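Local coordinates for protein CEP104 (Gallus gallus, PDB 5JO8) that probably binds tubulin through its TOG domain, as a centriolar protein and microtubule binder with its own network of protein partners, at residues 188-193 with 229-234; 237-242 with 268-273; 102-107 with 151-156. All blocks are in the same frame, centred on the assembly; numbering follows the deposited sequence.

Contact 1. Residues 188-193 with 229-234; sequences HLAMSR and YEVRDV
M191 reaches from helix 187-204 across to the first turns of helix 229-245, while A190, the next residue back, meets V231 at close range. The buried side of the contact rests on small, branched or methyl-bearing residues. A190 has only CB to offer, which lies 3.9 Å from V231 CG2, and this economy suits segments whose axes come within 9.2 Å of each other. V231 is a β-branched residue with CG2 turned toward the methionine and CG1 also facing A190. It lies alongside M191, the two side chains running past each other in opposite directions, with M191 SD 3.6 Å from V231 CG2. M191 SD also rests 3.5 Å from V231 N, so the thioether packs on the start of the helix as well as on its side chains. In the conformer described, one of two modelled for M191, the chain is bent at both chi2 (-59°) and chi3 (-61°), which turns the methyl aside from the sulfur, along the flank of helix 229-245. There M191 CE lies 4.1 Å from the buried V234 CG2. H226, V194 and L181 help to close this inner side.

The other side of the methyl faces the solvent border. M191 CE touches E230 CG at 3.6 Å; the exposed E230 crosses the methionine at about a right angle and uses its aliphatic part for the contact, its extended chain carrying the carboxylate on along that border. A flexible, unbranched methionine suits such a place, and its second conformer is consistent with looser restraint there. The segments run 14° apart; alternate helices of the chain, set side by side and nearly parallel with helix 213-223 between them in sequence, are characteristic of the HEAT-like helical solenoid of TOG domains.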
loop_
_atom_site.group_PDB
_atom_site.type_symbol
_atom_site.label_atom_id
_atom_site.label_comp_id
_atom_site.label_asym_id
_atom_site.label_seq_id
_atom_site.Cartn_x
_atom_site.Cartn_y
_atom_site.Cartn_z
ATOM N N HIS A 188 9.103 -7.156 10.778
ATOM C CA HIS A 188 7.907 -6.315 10.853
ATOM C C HIS A 188 7.263 -6.134 9.482
ATOM O O HIS A 188 6.047 -6.257 9.339
ATOM C CB HIS A 188 8.228 -4.954 11.468
ATOM C CG HIS A 188 8.567 -5.028 12.921
ATOM N ND1 HIS A 188 9.540 -4.246 13.506
ATOM C CD2 HIS A 188 8.058 -5.801 13.910
ATOM C CE1 HIS A 188 9.615 -4.532 14.794
ATOM N NE2 HIS A 188 8.730 -5.475 15.064
ATOM N N LEU A 189 8.087 -5.860 8.483
ATOM C CA LEU A 189 7.618 -5.732 7.108
ATOM C C LEU A 189 6.923 -7.014 6.648
ATOM O O LEU A 189 5.842 -6.974 6.065
ATOM C CB LEU A 189 8.804 -5.450 6.196
ATOM C CG LEU A 189 8.482 -5.040 4.767
ATOM C CD1 LEU A 189 7.760 -3.696 4.758
ATOM C CD2 LEU A 189 9.763 -4.995 3.937
ATOM N N ALA A 190 7.547 -8.157 6.915
ATOM C CA ALA A 190 7.002 -9.425 6.442
ATOM C C ALA A 190 5.695 -9.745 7.141
ATOM O O ALA A 190 4.735 -10.184 6.514
ATOM C CB ALA A 190 8.002 -10.546 6.687
ATOM N N MET A 191 5.670 -9.544 8.451
ATOM C CA MET A 191 4.470 -9.786 9.233
ATOM C C MET A 191 3.310 -8.928 8.753
ATOM O O MET A 191 2.192 -9.412 8.599
ATOM C CB MET A 191 4.733 -9.518 10.712
ATOM C CG MET A 191 5.385 -10.673 11.447
ATOM S SD MET A 191 4.374 -12.163 11.373
ATOM C CE MET A 191 2.878 -11.610 12.195
ATOM N N SER A 192 3.577 -7.647 8.522
ATOM C CA SER A 192 2.549 -6.739 8.042
ATOM C C SER A 192 2.018 -7.189 6.699
ATOM O O SER A 192 0.819 -7.125 6.447
ATOM C CB SER A 192 3.109 -5.329 7.908
ATOM O OG SER A 192 3.338 -4.749 9.184
ATOM N N ARG A 193 2.917 -7.668 5.852
ATOM C CA ARG A 193 2.497 -8.104 4.529
ATOM C C ARG A 193 1.608 -9.340 4.588
ATOM O O ARG A 193 0.555 -9.370 3.961
ATOM C CB ARG A 193 3.684 -8.340 3.598
ATOM C CG ARG A 193 3.246 -8.539 2.151
ATOM C CD ARG A 193 3.554 -7.314 1.277
ATOM N NE ARG A 193 4.934 -7.377 0.804
ATOM C CZ ARG A 193 5.362 -8.198 -0.149
ATOM N NH1 ARG A 193 4.517 -9.031 -0.742
ATOM N NH2 ARG A 193 6.640 -8.198 -0.501
ATOM N N TYR A 229 9.039 -17.727 12.448
ATOM C CA TYR A 229 7.873 -18.577 12.673
ATOM C C TYR A 229 6.545 -17.839 12.524
ATOM O O TYR A 229 5.620 -18.338 11.892
ATOM C CB TYR A 229 7.938 -19.241 14.059
ATOM C CG TYR A 229 6.639 -19.920 14.460
ATOM C CD1 TYR A 229 6.352 -21.213 14.050
ATOM C CD2 TYR A 229 5.697 -19.257 15.230
ATOM C CE1 TYR A 229 5.164 -21.835 14.408
ATOM C CE2 TYR A 229 4.505 -19.867 15.589
ATOM C CZ TYR A 229 4.243 -21.152 15.176
ATOM O OH TYR A 229 3.056 -21.747 15.546
ATOM N N GLU A 230 6.449 -16.664 13.130
ATOM C CA GLU A 230 5.192 -15.930 13.156
ATOM C C GLU A 230 4.728 -15.582 11.726
ATOM O O GLU A 230 3.533 -15.594 11.432
ATOM C CB GLU A 230 5.327 -14.691 14.047
ATOM C CG GLU A 230 4.019 -14.087 14.484
ATOM C CD GLU A 230 4.203 -13.011 15.533
ATOM O OE1 GLU A 230 5.353 -12.811 15.985
ATOM O OE2 GLU A 230 3.198 -12.376 15.914
ATOM N N VAL A 231 5.688 -15.312 10.844
ATOM C CA VAL A 231 5.398 -15.079 9.426
ATOM C C VAL A 231 4.864 -16.343 8.747
ATOM O O VAL A 231 3.835 -16.313 8.060
ATOM C CB VAL A 231 6.641 -14.561 8.687
ATOM C CG1 VAL A 231 6.319 -14.334 7.204
ATOM C CG2 VAL A 231 7.150 -13.279 9.319
ATOM N N ARG A 232 5.561 -17.459 8.942
ATOM C CA ARG A 232 5.123 -18.719 8.364
ATOM C C ARG A 232 3.740 -19.101 8.863
ATOM O O ARG A 232 2.943 -19.669 8.121
ATOM C CB ARG A 232 6.112 -19.852 8.686
ATOM C CG ARG A 232 7.523 -19.609 8.171
ATOM C CD ARG A 232 8.407 -20.842 8.310
ATOM N NE ARG A 232 8.546 -21.290 9.696
ATOM C CZ ARG A 232 9.481 -20.862 10.540
ATOM N NH1 ARG A 232 9.532 -21.347 11.775
ATOM N NH2 ARG A 232 10.371 -19.957 10.155
ATOM N N ASP A 233 3.460 -18.799 10.126
ATOM C CA ASP A 233 2.181 -19.169 10.708
ATOM C C ASP A 233 1.012 -18.445 10.037
ATOM O O ASP A 233 -0.036 -19.046 9.812
ATOM C CB ASP A 233 2.184 -18.938 12.219
ATOM C CG ASP A 233 0.864 -19.307 12.868
ATOM O OD1 ASP A 233 0.567 -20.516 12.959
ATOM O OD2 ASP A 233 0.129 -18.391 13.293
ATOM N N VAL A 234 1.193 -17.170 9.680
ATOM C CA VAL A 234 0.135 -16.475 8.954
ATOM C C VAL A 234 -0.021 -17.083 7.561
ATOM O O VAL A 234 -1.137 -17.252 7.073
ATOM C CB VAL A 234 0.375 -14.964 8.867
ATOM C CG1 VAL A 234 -0.795 -14.295 8.150
ATOM C CG2 VAL A 234 0.553 -14.388 10.261
#

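Contact 2. Residues 237-242 with 268-273; sequences RIIFGM and KTLFDG
The ring of F240 reaches helix 265-276 edge first. Its first torsion, -76°, sets CG beside the backbone N and sends the ring out across the gap, where its rim meets backbone more than side chain. F240 CE1 comes within 3.4 Å of L270 O, and F240 CZ within 3.5 Å of T269 O, both oxygens lying at the edge and near the ring plane. The slightly positive hydrogens of an aromatic rim suit such carbonyl neighbours, although these are packing contacts and T269 O already accepts from G273 N. G273 approaches the ring obliquely; lacking a side chain, it lets its CA come to 3.7 Å from F240 CE1.

The two helices run in the same general direction, crossing at -23° with the segment axes 10.9 Å apart, a side-by-side arrangement consistent with the helical stacking of a HEAT-like TOG fold near its C-terminal end. At this spacing long side chains have to bridge the gap.

On the buried side of the ring, L270 and I239 cross at about a right angle. L270 CD1 lies 3.9 Å from I239 CG2 and 4.0 Å from F240 CE1, so one methyl meets both partners. The branch of I239 that does the touching is the one anti to its backbone N; A220 and I250 also pack on this isoleucine. T269 meets the ring through its carbonyl, while its hydroxyl is bonded to V265 O one turn back along its own helix.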
loop_
_atom_site.group_PDB
_atom_site.type_symbol
_atom_site.label_atom_id
_atom_site.label_comp_id
_atom_site.label_asym_id
_atom_site.label_seq_id
_atom_site.Cartn_x
_atom_site.Cartn_y
_atom_site.Cartn_z
ATOM N N ARG A 237 -2.181 -20.035 7.846
ATOM C CA ARG A 237 -3.581 -19.634 7.993
ATOM C C ARG A 237 -4.212 -19.269 6.658
ATOM O O ARG A 237 -5.367 -19.601 6.390
ATOM C CB ARG A 237 -3.719 -18.459 8.961
ATOM C CG ARG A 237 -3.328 -18.803 10.386
ATOM C CD ARG A 237 -4.059 -17.917 11.387
ATOM N NE ARG A 237 -3.814 -16.491 11.184
ATOM C CZ ARG A 237 -2.858 -15.796 11.798
ATOM N NH1 ARG A 237 -2.042 -16.399 12.653
ATOM N NH2 ARG A 237 -2.716 -14.497 11.560
ATOM N N ILE A 238 -3.442 -18.597 5.805
ATOM C CA ILE A 238 -3.930 -18.204 4.496
ATOM C C ILE A 238 -4.236 -19.453 3.676
ATOM O O ILE A 238 -5.298 -19.563 3.060
ATOM C CB ILE A 238 -2.907 -17.287 3.806
ATOM C CG1 ILE A 238 -2.916 -15.890 4.437
ATOM C CG2 ILE A 238 -3.179 -17.184 2.306
ATOM C CD1 ILE A 238 -1.713 -15.048 4.065
ATOM N N ILE A 239 -3.305 -20.395 3.693
ATOM C CA ILE A 239 -3.473 -21.628 2.940
ATOM C C ILE A 239 -4.655 -22.451 3.459
ATOM O O ILE A 239 -5.457 -22.951 2.669
ATOM C CB ILE A 239 -2.170 -22.431 2.892
ATOM C CG1 ILE A 239 -1.124 -21.653 2.088
ATOM C CG2 ILE A 239 -2.408 -23.810 2.251
ATOM C CD1 ILE A 239 0.272 -22.154 2.267
ATOM N N PHE A 240 -4.772 -22.578 4.779
ATOM C CA PHE A 240 -5.883 -23.322 5.366
ATOM C C PHE A 240 -7.214 -22.682 4.986
ATOM O O PHE A 240 -8.186 -23.372 4.696
ATOM C CB PHE A 240 -5.758 -23.380 6.891
ATOM C CG PHE A 240 -4.723 -24.352 7.384
ATOM C CD1 PHE A 240 -4.603 -25.614 6.817
ATOM C CD2 PHE A 240 -3.877 -24.014 8.425
ATOM C CE1 PHE A 240 -3.654 -26.517 7.285
ATOM C CE2 PHE A 240 -2.928 -24.909 8.898
ATOM C CZ PHE A 240 -2.813 -26.161 8.323
ATOM N N GLY A 241 -7.251 -21.356 4.990
ATOM C CA GLY A 241 -8.439 -20.635 4.573
ATOM C C GLY A 241 -8.840 -20.981 3.149
ATOM O O GLY A 241 -10.007 -21.260 2.862
ATOM N N MET A 242 -7.856 -20.975 2.258
ATOM C CA MET A 242 -8.082 -21.294 0.855
ATOM C C MET A 242 -8.511 -22.745 0.680
ATOM O O MET A 242 -9.382 -23.045 -0.138
ATOM C CB MET A 242 -6.808 -21.050 0.042
ATOM C CG MET A 242 -6.292 -19.634 0.109
ATOM S SD MET A 242 -6.675 -18.706 -1.377
ATOM C CE MET A 242 -8.425 -18.435 -1.161
ATOM N N LYS A 268 3.975 -31.455 7.793
ATOM C CA LYS A 268 3.198 -32.243 8.735
ATOM C C LYS A 268 2.011 -31.400 9.230
ATOM O O LYS A 268 0.863 -31.831 9.162
ATOM C CB LYS A 268 4.084 -32.713 9.893
ATOM C CG LYS A 268 3.375 -33.588 10.905
ATOM C CD LYS A 268 4.322 -34.025 12.014
ATOM C CE LYS A 268 3.558 -34.545 13.221
ATOM N NZ LYS A 268 2.741 -35.747 12.895
ATOM N N THR A 269 2.280 -30.177 9.678
ATOM C CA THR A 269 1.213 -29.278 10.119
ATOM C C THR A 269 0.189 -29.011 9.008
ATOM O O THR A 269 -1.021 -29.059 9.230
ATOM C CB THR A 269 1.793 -27.939 10.622
ATOM O OG1 THR A 269 2.663 -28.179 11.736
ATOM C CG2 THR A 269 0.677 -26.989 11.051
ATOM N N LEU A 270 0.685 -28.729 7.806
ATOM C CA LEU A 270 -0.170 -28.436 6.665
ATOM C C LEU A 270 -1.096 -29.609 6.338
ATOM O O LEU A 270 -2.322 -29.458 6.293
ATOM C CB LEU A 270 0.703 -28.104 5.447
ATOM C CG LEU A 270 0.198 -27.174 4.343
ATOM C CD1 LEU A 270 -0.473 -25.936 4.916
ATOM C CD2 LEU A 270 1.369 -26.770 3.460
ATOM N N PHE A 271 -0.507 -30.780 6.101
ATOM C CA PHE A 271 -1.293 -31.939 5.670
ATOM C C PHE A 271 -2.195 -32.496 6.782
ATOM O O PHE A 271 -3.354 -32.835 6.524
ATOM C CB PHE A 271 -0.399 -33.020 5.042
ATOM C CG PHE A 271 0.193 -32.617 3.714
ATOM C CD1 PHE A 271 -0.627 -32.309 2.642
ATOM C CD2 PHE A 271 1.564 -32.546 3.545
ATOM C CE1 PHE A 271 -0.088 -31.931 1.422
ATOM C CE2 PHE A 271 2.113 -32.175 2.323
ATOM C CZ PHE A 271 1.284 -31.862 1.264
ATOM N N ASP A 272 -1.688 -32.549 8.011
ATOM C CA ASP A 272 -2.540 -32.938 9.144
ATOM C C ASP A 272 -3.697 -31.965 9.301
ATOM O O ASP A 272 -4.830 -32.368 9.582
ATOM C CB ASP A 272 -1.755 -32.998 10.452
ATOM C CG ASP A 272 -0.869 -34.215 10.544
ATOM O OD1 ASP A 272 -1.069 -35.163 9.750
ATOM O OD2 ASP A 272 0.024 -34.215 11.413
ATOM N N GLY A 273 -3.401 -30.679 9.125
ATOM C CA GLY A 273 -4.415 -29.647 9.205
ATOM C C GLY A 273 -5.482 -29.849 8.153
ATOM O O GLY A 273 -6.668 -29.706 8.435
#

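Contact 3. Residues 102-107 with 151-156; sequences VFQASL and RIVAAK
F103 holds CG anti to its backbone N (chi1 180°), which sends its ring out from helix 100-121 toward V153, whose CG1 branch is likewise anti to its own N. The adjacent Q104 takes another course: its chain is bent at chi2 (-67°), bringing the amide toward the same methyl. CG1 of V153 is thus the meeting point. V153 CG1 lies at the edge of the F103 ring, in its plane, 3.9 Å from CE2, the two side chains sliding past each other in opposite directions. The side chains of Q104 and V153 come from opposite directions, with Q104 NE2 3.4 Å from V153 CG1. This is close packing of a polar end on a methyl, at the partly exposed border of the contact, where a polar, flexible glutamine is probably well tolerated.

Further in, the contacts lengthen. L107 CD1 lies 4.3 Å from V153 CG1, and A154 CB approaches the phenylalanine obliquely, 4.4 Å from F103 CZ. L107 also lies over one face of the F103 ring, with CG offset toward the rim, and so backs the aromatic from within its own helix. Long side chains, F103, Q104 and L107, span the 12.2 Å between the segment axes, which are almost parallel at 6°. Behind the ring, S106 OG donates to F103 O at 2.7 Å; that oxygen also accepts from L107 N, so a buried hydroxyl is satisfied within its helix.

Near-parallel helices 100-121 and 148-163, with helix 125-142 between them in sequence, fit the HEAT-like solenoid of a TOG domain. Helix 125-142 packs against both partners: L139 touches L107, while R142 makes a cation-pi interaction with F103 and touches A154. On the other side of helix 100-121, V102 and A105 pack on helix 54-69.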
loop_
_atom_site.group_PDB
_atom_site.type_symbol
_atom_site.label_atom_id
_atom_site.label_comp_id
_atom_site.label_asym_id
_atom_site.label_seq_id
_atom_site.Cartn_x
_atom_site.Cartn_y
_atom_site.Cartn_z
ATOM N N VAL A 102 2.703 15.133 10.069
ATOM C CA VAL A 102 3.044 15.301 8.648
ATOM C C VAL A 102 2.560 14.094 7.848
ATOM O O VAL A 102 1.961 14.239 6.777
ATOM C CB VAL A 102 4.543 15.530 8.443
ATOM C CG1 VAL A 102 4.852 15.729 6.964
ATOM C CG2 VAL A 102 5.011 16.733 9.252
ATOM N N PHE A 103 2.831 12.901 8.361
ATOM C CA PHE A 103 2.385 11.665 7.727
ATOM C C PHE A 103 0.855 11.672 7.574
ATOM O O PHE A 103 0.326 11.347 6.502
ATOM C CB PHE A 103 2.854 10.463 8.566
ATOM C CG PHE A 103 2.444 9.127 8.016
ATOM C CD1 PHE A 103 3.023 8.622 6.863
ATOM C CD2 PHE A 103 1.499 8.355 8.680
ATOM C CE1 PHE A 103 2.648 7.386 6.359
ATOM C CE2 PHE A 103 1.122 7.118 8.176
ATOM C CZ PHE A 103 1.701 6.627 7.025
ATOM N N GLN A 104 0.147 12.057 8.632
ATOM C CA GLN A 104 -1.308 12.093 8.594
ATOM C C GLN A 104 -1.828 13.107 7.573
ATOM O O GLN A 104 -2.829 12.856 6.901
ATOM C CB GLN A 104 -1.885 12.383 9.984
ATOM C CG GLN A 104 -1.740 11.218 10.958
ATOM C CD GLN A 104 -2.568 10.009 10.564
ATOM O OE1 GLN A 104 -3.619 10.138 9.935
ATOM N NE2 GLN A 104 -2.095 8.828 10.929
ATOM N N ALA A 105 -1.165 14.252 7.457
ATOM C CA ALA A 105 -1.592 15.244 6.476
ATOM C C ALA A 105 -1.418 14.648 5.086
ATOM O O ALA A 105 -2.247 14.891 4.205
ATOM C CB ALA A 105 -0.813 16.541 6.626
ATOM N N SER A 106 -0.373 13.845 4.884
ATOM C CA SER A 106 -0.165 13.242 3.567
ATOM C C SER A 106 -1.268 12.235 3.248
ATOM O O SER A 106 -1.731 12.149 2.103
ATOM C CB SER A 106 1.221 12.611 3.438
ATOM O OG SER A 106 1.264 11.315 4.006
ATOM N N LEU A 107 -1.706 11.479 4.250
ATOM C CA LEU A 107 -2.790 10.524 4.053
ATOM C C LEU A 107 -4.108 11.234 3.775
ATOM O O LEU A 107 -4.889 10.779 2.939
ATOM C CB LEU A 107 -2.966 9.628 5.278
ATOM C CG LEU A 107 -1.778 8.766 5.685
ATOM C CD1 LEU A 107 -2.176 7.868 6.858
ATOM C CD2 LEU A 107 -1.261 7.932 4.529
ATOM N N ARG A 151 2.875 0.979 12.313
ATOM C CA ARG A 151 2.624 -0.182 11.451
ATOM C C ARG A 151 1.130 -0.381 11.267
ATOM O O ARG A 151 0.659 -0.702 10.177
ATOM C CB ARG A 151 3.213 -1.457 12.065
ATOM C CG ARG A 151 4.713 -1.479 12.138
ATOM C CD ARG A 151 5.224 -2.899 12.352
ATOM N NE ARG A 151 4.750 -3.520 13.596
ATOM C CZ ARG A 151 5.357 -3.401 14.773
ATOM N NH1 ARG A 151 6.461 -2.680 14.879
ATOM N NH2 ARG A 151 4.864 -4.011 15.843
ATOM N N ILE A 152 0.389 -0.184 12.343
ATOM C CA ILE A 152 -1.049 -0.365 12.336
ATOM C C ILE A 152 -1.719 0.741 11.533
ATOM O O ILE A 152 -2.609 0.471 10.739
ATOM C CB ILE A 152 -1.608 -0.447 13.762
ATOM C CG1 ILE A 152 -1.114 -1.725 14.454
ATOM C CG2 ILE A 152 -3.132 -0.383 13.746
ATOM C CD1 ILE A 152 -1.309 -1.712 15.960
ATOM N N VAL A 153 -1.295 1.983 11.754
ATOM C CA VAL A 153 -1.842 3.117 11.018
ATOM C C VAL A 153 -1.677 2.887 9.532
ATOM O O VAL A 153 -2.641 3.004 8.769
ATOM C CB VAL A 153 -1.195 4.439 11.446
ATOM C CG1 VAL A 153 -1.548 5.547 10.462
ATOM C CG2 VAL A 153 -1.652 4.813 12.837
ATOM N N ALA A 154 -0.461 2.550 9.126
ATOM C CA ALA A 154 -0.174 2.392 7.710
ATOM C C ALA A 154 -0.941 1.207 7.124
ATOM O O ALA A 154 -1.496 1.294 6.038
ATOM C CB ALA A 154 1.329 2.245 7.473
ATOM N N ALA A 155 -0.988 0.090 7.837
ATOM C CA ALA A 155 -1.677 -1.073 7.300
ATOM C C ALA A 155 -3.175 -0.823 7.190
ATOM O O ALA A 155 -3.802 -1.235 6.211
ATOM C CB ALA A 155 -1.398 -2.307 8.161
ATOM N N LYS A 156 -3.747 -0.126 8.164
ATOM C CA LYS A 156 -5.172 0.184 8.145
ATOM C C LYS A 156 -5.495 1.107 6.983
ATOM O O LYS A 156 -6.533 0.959 6.339
ATOM C CB LYS A 156 -5.631 0.831 9.455
ATOM C CG LYS A 156 -5.800 -0.140 10.624
ATOM C CD LYS A 156 -6.456 0.555 11.815
ATOM C CE LYS A 156 -6.691 -0.427 12.958
ATOM N NZ LYS A 156 -7.289 0.243 14.143
#

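In the fold
Contact 3 comes first along the chain, then contact 1, then contact 2, each closing before the next opens. Their centres are spaced along the elongated, all-helical domain: 20 Å from contact 3 to contact 1, 16 Å from contact 1 to contact 2, and 33 Å between the outer two. Contacts 1 and 2 share helix 229-245, which meets helix 187-204 through its first turns and helix 265-276 farther along. Contact 3 touches contact 1 where R151 packs on H188 and S192. Near-parallel helix pairs thus follow one another through the solenoid, probably giving the TOG domain a continuous framework for its tubulin-binding surface.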